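Local coordinates for probable ribosomal RNA small subunit methyltransferase (Thermus thermophilus, PDB 3DMH), which methylates the N2 atom of a guanosine in 16S ribosomal RNA, using S-adenosylmethionine as the methyl donor, at residues Arg71-Arg76 against Arg80-Ser85; Pro250-Arg253 against Glu257-Gly260; Ser287-Ala292 against Ala319-Asn324. All blocks are in the same frame, centred on the assembly; numbering follows the deposited sequence.

Contact 1. Residues Arg71-Arg76 against Arg80-Ser85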
# COMPACT_ATOMS: atom_id res chain seq x y z
N ARG A 71 -2.71 -12.12 -12.24
CA ARG A 71 -2.74 -11.55 -10.88
C ARG A 71 -2.61 -10.06 -11.02
O ARG A 71 -1.70 -9.60 -11.71
CB ARG A 71 -1.56 -12.08 -10.06
CG ARG A 71 -1.54 -13.59 -9.92
CD ARG A 71 -0.20 -14.07 -9.33
NE ARG A 71 -0.26 -15.53 -9.18
CZ ARG A 71 -0.09 -16.39 -10.19
NH1 ARG A 71 0.22 -15.99 -11.43
NH2 ARG A 71 -0.24 -17.69 -9.94
N LEU A 72 -3.50 -9.31 -10.38
CA LEU A 72 -3.39 -7.84 -10.38
C LEU A 72 -3.01 -7.39 -8.98
O LEU A 72 -3.75 -7.65 -8.03
CB LEU A 72 -4.74 -7.19 -10.80
CG LEU A 72 -5.29 -7.68 -12.15
CD1 LEU A 72 -6.48 -6.81 -12.51
CD2 LEU A 72 -4.28 -7.66 -13.28
N GLU A 73 -1.90 -6.66 -8.86
CA GLU A 73 -1.40 -6.34 -7.55
C GLU A 73 -0.93 -4.88 -7.48
O GLU A 73 -0.29 -4.37 -8.41
CB GLU A 73 -0.27 -7.29 -7.21
CG GLU A 73 0.46 -7.03 -5.88
CD GLU A 73 -0.49 -7.02 -4.70
OE1 GLU A 73 -1.09 -8.07 -4.40
OE2 GLU A 73 -0.66 -5.97 -4.03
N THR A 74 -1.31 -4.23 -6.38
CA THR A 74 -0.99 -2.82 -6.18
C THR A 74 0.32 -2.57 -5.43
O THR A 74 0.89 -1.48 -5.54
CB THR A 74 -2.11 -2.09 -5.40
OG1 THR A 74 -2.37 -2.83 -4.20
CG2 THR A 74 -3.40 -2.07 -6.21
N SER A 75 0.78 -3.56 -4.65
CA SER A 75 1.98 -3.39 -3.85
C SER A 75 3.23 -3.72 -4.64
O SER A 75 3.38 -4.83 -5.15
CB SER A 75 1.90 -4.28 -2.61
OG SER A 75 3.19 -4.48 -2.00
N ARG A 76 4.15 -2.77 -4.68
CA ARG A 76 5.41 -3.01 -5.36
C ARG A 76 6.18 -4.16 -4.71
O ARG A 76 6.69 -5.02 -5.42
CB ARG A 76 6.27 -1.73 -5.42
CG ARG A 76 7.25 -1.80 -6.57
CD ARG A 76 6.55 -1.34 -7.87
NE ARG A 76 7.41 -1.54 -9.03
CZ ARG A 76 7.22 -0.93 -10.20
NH1 ARG A 76 6.19 -0.09 -10.38
NH2 ARG A 76 8.09 -1.17 -11.20
N ARG A 80 7.44 -7.65 -6.55
CA ARG A 80 8.83 -8.15 -6.58
C ARG A 80 8.85 -9.65 -6.24
O ARG A 80 9.56 -10.44 -6.89
CB ARG A 80 9.71 -7.43 -5.56
CG ARG A 80 9.97 -5.97 -5.86
CD ARG A 80 10.54 -5.27 -4.62
NE ARG A 80 12.00 -5.31 -4.59
CZ ARG A 80 12.78 -4.75 -3.66
NH1 ARG A 80 12.28 -4.06 -2.61
NH2 ARG A 80 14.12 -4.87 -3.77
N CYS A 81 8.06 -10.01 -5.23
CA CYS A 81 7.97 -11.43 -4.83
C CYS A 81 7.33 -12.31 -5.90
O CYS A 81 7.89 -13.34 -6.22
CB CYS A 81 7.19 -11.57 -3.53
SG CYS A 81 8.03 -10.81 -2.11
N LEU A 82 6.17 -11.91 -6.42
CA LEU A 82 5.50 -12.71 -7.46
C LEU A 82 6.41 -13.01 -8.68
O LEU A 82 6.47 -14.12 -9.17
CB LEU A 82 4.24 -11.97 -7.92
CG LEU A 82 3.19 -11.88 -6.82
CD1 LEU A 82 2.10 -10.87 -7.19
CD2 LEU A 82 2.53 -13.26 -6.55
N THR A 83 6.97 -11.97 -9.25
CA THR A 83 7.93 -12.01 -10.32
C THR A 83 9.11 -12.95 -10.00
O THR A 83 9.47 -13.79 -10.83
CB THR A 83 8.39 -10.59 -10.70
OG1 THR A 83 7.23 -9.85 -11.06
CG2 THR A 83 9.32 -10.65 -11.88
N ALA A 84 9.70 -12.80 -8.81
CA ALA A 84 10.79 -13.71 -8.40
C ALA A 84 10.34 -15.16 -8.41
O ALA A 84 11.13 -16.07 -8.72
CB ALA A 84 11.37 -13.33 -7.03
N SER A 85 9.09 -15.38 -8.01
CA SER A 85 8.49 -16.71 -7.97
C SER A 85 8.06 -17.26 -9.35
O SER A 85 7.55 -18.38 -9.42
CB SER A 85 7.26 -16.68 -7.06
OG SER A 85 7.61 -16.36 -5.72
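Arg76 O accepts a backbone hydrogen bond from Arg80 N at 3.0 Å in the first turn of helix 76-84; strand 68-73 runs before it, and the CA atoms of Arg71 on the strand and Leu82 on the helix are 9.0 Å apart. The side chain of Leu82 points at the strand and carries the apolar part of the contact. CG stands anti to the carbonyl carbon (chi1 -66°), and the branch beyond it meets the strand with both methyls. CD2 meets Arg71 CD at 4.0 Å, and CD1 lies 4.3 Å from Glu73 CB. Arg71 meets Leu82 with CD, in the aliphatic part of its chain. That chain is extended from CG to NE, and the guanidinium goes on to a salt bridge with Glu64 and a hydrogen bond to Gln88 O.

The carboxylate of Glu73 is held from two places. OE2 takes the Ser75 N-H at 2.9 Å through its anti lone pair, and OE1 accepts Gly55 N. This ties down the turn between strand and helix. Ser75 is the N-cap residue, with OG capping Ala78 N. Arg80 lays its chain past the Arg76 carbonyl, CG 3.4 Å from Arg76 O. It then bends at chi3 (90°), and NH1 forms a salt bridge with Asp288, which binds the cofactor, and a hydrogen bond with His9.

The contact belongs to the beta-alpha-beta unit of strand 68-73, helix 76-84 and strand 90-91. Within the first mixed sheet, Arg71 and Glu73 bond through their backbones to Arg90 on one neighbouring strand, and Leu72 to Asp51 on the other.

Contact 2. Residues Pro250-Arg253 against Glu257-Gly260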
# COMPACT_ATOMS: atom_id res chain seq x y z
N PRO A 250 2.75 20.28 -0.48
CA PRO A 250 3.27 21.50 0.15
C PRO A 250 4.77 21.68 -0.06
O PRO A 250 5.20 22.79 -0.36
CB PRO A 250 2.96 21.28 1.64
CG PRO A 250 1.76 20.41 1.62
CD PRO A 250 2.02 19.45 0.49
N LEU A 251 5.56 20.61 0.09
CA LEU A 251 7.00 20.76 -0.13
C LEU A 251 7.35 21.16 -1.57
O LEU A 251 8.28 21.95 -1.78
CB LEU A 251 7.76 19.51 0.33
CG LEU A 251 7.72 19.29 1.85
CD1 LEU A 251 8.21 17.89 2.18
CD2 LEU A 251 8.52 20.36 2.63
N ALA A 252 6.60 20.64 -2.55
CA ALA A 252 6.78 21.05 -3.95
C ALA A 252 6.39 22.50 -4.13
O ALA A 252 7.07 23.26 -4.83
CB ALA A 252 5.97 20.17 -4.90
N ARG A 253 5.28 22.88 -3.50
CA ARG A 253 4.81 24.27 -3.54
C ARG A 253 5.84 25.24 -2.95
O ARG A 253 6.00 26.36 -3.45
CB ARG A 253 3.45 24.41 -2.84
CG ARG A 253 2.80 25.81 -2.83
CD ARG A 253 2.53 26.38 -4.21
NE ARG A 253 1.59 25.60 -5.02
CZ ARG A 253 0.27 25.53 -4.82
NH1 ARG A 253 -0.30 26.19 -3.81
NH2 ARG A 253 -0.48 24.80 -5.65
N GLU A 257 12.60 20.17 -4.82
CA GLU A 257 12.59 19.17 -5.89
C GLU A 257 12.33 17.81 -5.25
O GLU A 257 13.25 17.16 -4.77
CB GLU A 257 13.91 19.21 -6.66
CG GLU A 257 14.28 20.62 -7.13
CD GLU A 257 15.61 20.71 -7.86
OE1 GLU A 257 16.20 19.67 -8.22
OE2 GLU A 257 16.08 21.85 -8.09
N VAL A 258 11.06 17.40 -5.25
CA VAL A 258 10.56 16.29 -4.43
C VAL A 258 10.45 14.99 -5.21
O VAL A 258 9.96 14.99 -6.35
CB VAL A 258 9.19 16.62 -3.80
CG1 VAL A 258 8.84 15.60 -2.73
CG2 VAL A 258 9.18 18.02 -3.18
N VAL A 259 10.92 13.92 -4.57
CA VAL A 259 10.71 12.55 -5.02
C VAL A 259 9.87 11.87 -3.96
O VAL A 259 10.27 11.85 -2.80
CB VAL A 259 12.02 11.77 -5.15
CG1 VAL A 259 11.74 10.31 -5.56
CG2 VAL A 259 12.93 12.43 -6.18
N GLY A 260 8.70 11.36 -4.34
CA GLY A 260 7.85 10.59 -3.41
C GLY A 260 8.02 9.13 -3.78
O GLY A 260 8.01 8.79 -4.96
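Val258 packs against Leu251 and Ala252 inside a beta-alpha-beta unit of the Rossmann-like methyltransferase domain: strand 236-240, helix 248-253, strand 257-262. Helix and strand come closest at Ala252 and Val258, whose CA atoms are 6.1 Å apart.

The side-chain contacts are purely apolar. One methyl of Val258, CG2, does the touching. It lies 4.1 Å from Leu251 CB and 4.2 Å from Ala252 CB, so it sits against the roots of both helix side chains. The Leu251 side chain also packs on Val232 and on Val237 of strand 236-240. Val258 touches Val237 as well, and Ala282 besides.

Hydrogen bonds do not cross between these two segments. Those of the strand run within the sheet instead. Through their backbones Glu257 bonds with Arg235 and Val237, and Val259 with Val237 and Asp239, while Val258 bonds to Gln283 on the other side. On the helix, Arg253 NH2 donates to Asn278 O. The side chain of Leu251 is about 9 Å from the bound cofactor at the nearest atoms, so the contact does not touch the cofactor.

The remaining contacts are between side chain and backbone. CG2 of Val258, anti to its carbonyl carbon, approaches the helix main chain, 4.0 Å from Leu251 C and 3.7 Å from Ala252 N.

Contact 3. Residues Ser287-Ala292 against Ala319-Asn324. With SAM (S-adenosylmethionine), chain D.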
# COMPACT_ATOMS: atom_id res chain seq x y z
N SER A 287 7.28 2.36 -5.59
CA SER A 287 8.54 1.86 -5.08
C SER A 287 8.35 1.22 -3.71
O SER A 287 7.59 1.74 -2.88
CB SER A 287 9.47 3.06 -4.88
OG SER A 287 10.79 2.66 -4.53
N ASP A 288 9.06 0.11 -3.49
CA ASP A 288 9.13 -0.49 -2.16
C ASP A 288 10.28 0.22 -1.45
O ASP A 288 11.45 -0.02 -1.77
CB ASP A 288 9.42 -2.00 -2.29
CG ASP A 288 9.55 -2.71 -0.95
OD1 ASP A 288 9.18 -2.11 0.08
OD2 ASP A 288 10.02 -3.87 -0.95
N VAL A 289 9.94 1.14 -0.55
CA VAL A 289 10.92 2.04 0.10
C VAL A 289 11.75 2.69 -1.03
O VAL A 289 11.16 3.32 -1.93
CB VAL A 289 11.76 1.35 1.23
CG1 VAL A 289 12.41 2.41 2.11
CG2 VAL A 289 10.85 0.52 2.14
N ASP A 290 13.07 2.56 -1.02
CA ASP A 290 13.89 3.21 -2.04
C ASP A 290 14.27 2.32 -3.21
O ASP A 290 15.21 2.63 -3.96
CB ASP A 290 15.16 3.80 -1.42
CG ASP A 290 16.03 2.75 -0.76
OD1 ASP A 290 15.53 1.65 -0.39
OD2 ASP A 290 17.24 3.01 -0.57
N GLU A 291 13.54 1.22 -3.39
CA GLU A 291 13.86 0.25 -4.45
C GLU A 291 13.96 0.89 -5.84
O GLU A 291 14.80 0.49 -6.65
CB GLU A 291 12.80 -0.85 -4.42
CG GLU A 291 12.78 -1.80 -5.58
CD GLU A 291 11.59 -1.61 -6.47
OE1 GLU A 291 10.60 -0.95 -6.06
OE2 GLU A 291 11.66 -2.14 -7.59
N ALA A 292 13.11 1.89 -6.09
CA ALA A 292 13.05 2.53 -7.41
C ALA A 292 14.20 3.50 -7.68
O ALA A 292 14.40 3.91 -8.83
CB ALA A 292 11.73 3.26 -7.59
N ALA A 319 8.63 0.67 8.48
CA ALA A 319 8.94 1.92 9.17
C ALA A 319 10.39 1.95 9.67
O ALA A 319 11.07 2.96 9.58
CB ALA A 319 7.95 2.16 10.30
N GLN A 320 10.88 0.81 10.16
CA GLN A 320 12.29 0.71 10.55
C GLN A 320 13.18 0.90 9.32
O GLN A 320 14.18 1.62 9.38
CB GLN A 320 12.53 -0.65 11.19
CG GLN A 320 13.89 -0.81 11.84
CD GLN A 320 13.95 -2.08 12.69
OE1 GLN A 320 12.92 -2.56 13.19
NE2 GLN A 320 15.15 -2.62 12.87
N ALA A 321 12.81 0.29 8.18
CA ALA A 321 13.55 0.49 6.94
C ALA A 321 13.58 1.95 6.50
O ALA A 321 14.58 2.42 5.96
CB ALA A 321 12.97 -0.39 5.84
N PHE A 322 12.48 2.67 6.73
CA PHE A 322 12.42 4.09 6.38
C PHE A 322 13.54 4.84 7.09
O PHE A 322 14.21 5.67 6.48
CB PHE A 322 11.07 4.68 6.79
CG PHE A 322 9.95 4.48 5.79
CD1 PHE A 322 10.05 3.59 4.72
CD2 PHE A 322 8.76 5.20 5.96
CE1 PHE A 322 8.99 3.47 3.83
CE2 PHE A 322 7.71 5.08 5.09
CZ PHE A 322 7.82 4.21 4.01
N VAL A 323 13.72 4.54 8.38
CA VAL A 323 14.77 5.23 9.15
C VAL A 323 16.15 4.87 8.62
O VAL A 323 16.96 5.75 8.43
CB VAL A 323 14.67 4.86 10.63
CG1 VAL A 323 15.84 5.49 11.44
CG2 VAL A 323 13.36 5.34 11.17
N ASN A 324 16.38 3.58 8.37
CA ASN A 324 17.70 3.14 7.88
C ASN A 324 17.98 3.77 6.52
O ASN A 324 19.09 4.24 6.24
CB ASN A 324 17.79 1.62 7.76
CG ASN A 324 17.59 0.91 9.09
OD1 ASN A 324 17.75 1.50 10.16
ND2 ASN A 324 17.22 -0.36 9.03
N SAM D . 2.87 10.73 3.53
CA SAM D . 1.38 10.50 3.51
C SAM D . 0.73 11.42 4.51
O SAM D . 1.49 11.99 5.30
OXT SAM D . -0.51 11.55 4.52
CB SAM D . 1.04 9.05 3.88
CG SAM D . 1.51 8.59 5.27
SD SAM D . 0.93 6.91 5.64
CE SAM D . 1.00 6.89 7.45
C5' SAM D . 2.32 5.81 5.25
C4' SAM D . 2.47 5.56 3.76
O4' SAM D . 3.53 4.62 3.64
C3' SAM D . 1.23 4.98 3.07
O3' SAM D . 0.82 5.76 1.96
C2' SAM D . 1.68 3.57 2.68
O2' SAM D . 1.05 3.03 1.53
C1' SAM D . 3.18 3.82 2.52
N9 SAM D . 3.93 2.59 2.52
C8 SAM D . 3.66 1.39 3.19
N7 SAM D . 4.66 0.51 2.93
C5 SAM D . 5.55 1.12 2.08
C6 SAM D . 6.73 0.71 1.45
N6 SAM D . 7.19 -0.54 1.60
N1 SAM D . 7.39 1.61 0.65
C2 SAM D . 6.91 2.89 0.46
N3 SAM D . 5.71 3.31 1.03
C4 SAM D . 5.08 2.43 1.83
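A buried apolar contact joins Val289, in the loop after strand 283-286, to Ala321 and Phe322 of helix 317-329, at the adenine end of the cofactor pocket. Val289 CG1 lies 3.7 Å from Phe322 CD1, approaching the ring obliquely. The other methyl, CG2, is in the ring plane at its edge, and it also meets Ala321 CB at 4.4 Å. The same ring turns its edge to the cofactor: Phe322 CZ is 3.8 Å from SAM N3. Replacing Phe322 by an alanine removes the ring, which would probably open a gap beside the adenine and cost Val289 CG1 its partner on the helix.

The loop reads the adenine as Rossmann-fold methyltransferases commonly do, with an acidic side chain and the next backbone N-H. Asp288 OD1 accepts SAM N6 at 3.0 Å, and Val289 N donates to SAM N1 at 2.9 Å. The Asp288 carboxylate has further partners in Tyr8 and Lys24.

A type II' turn from Asp288 to Glu291 shapes the loop, with Val289 at a positive phi of 52°. Ser287 OG braces it twice, donating to Val289 O at 2.7 Å from above the carbonyl plane and accepting Ala292 N. The side chain of Glu291 folds back, and its OE1 takes the Asp288 N-H through the anti lone pair at 3.2 Å.

How the contacts relate
The three contacts follow one another along the chain without overlap. Contact 1 belongs to the first of two seven-stranded mixed sheets. Contacts 2 and 3 belong to the domain of the second, whose strand order, 3-2-1-4-5-7-6, is the same. The first half thus resembles the second, consistent with two Rossmann-like domains of methyltransferase type, and in this structure the cofactor lies against the loop of contact 3. Contacts 1 and 3 have centres 17 Å apart but touch; Arg76 CG is 3.5 Å from Glu291 OE1. Helix 76-84 of the first half thus packs on the adenine-binding loop. Contact 2 is 18 Å from contact 3 and 28 Å from contact 1, centre to centre, and touches neither.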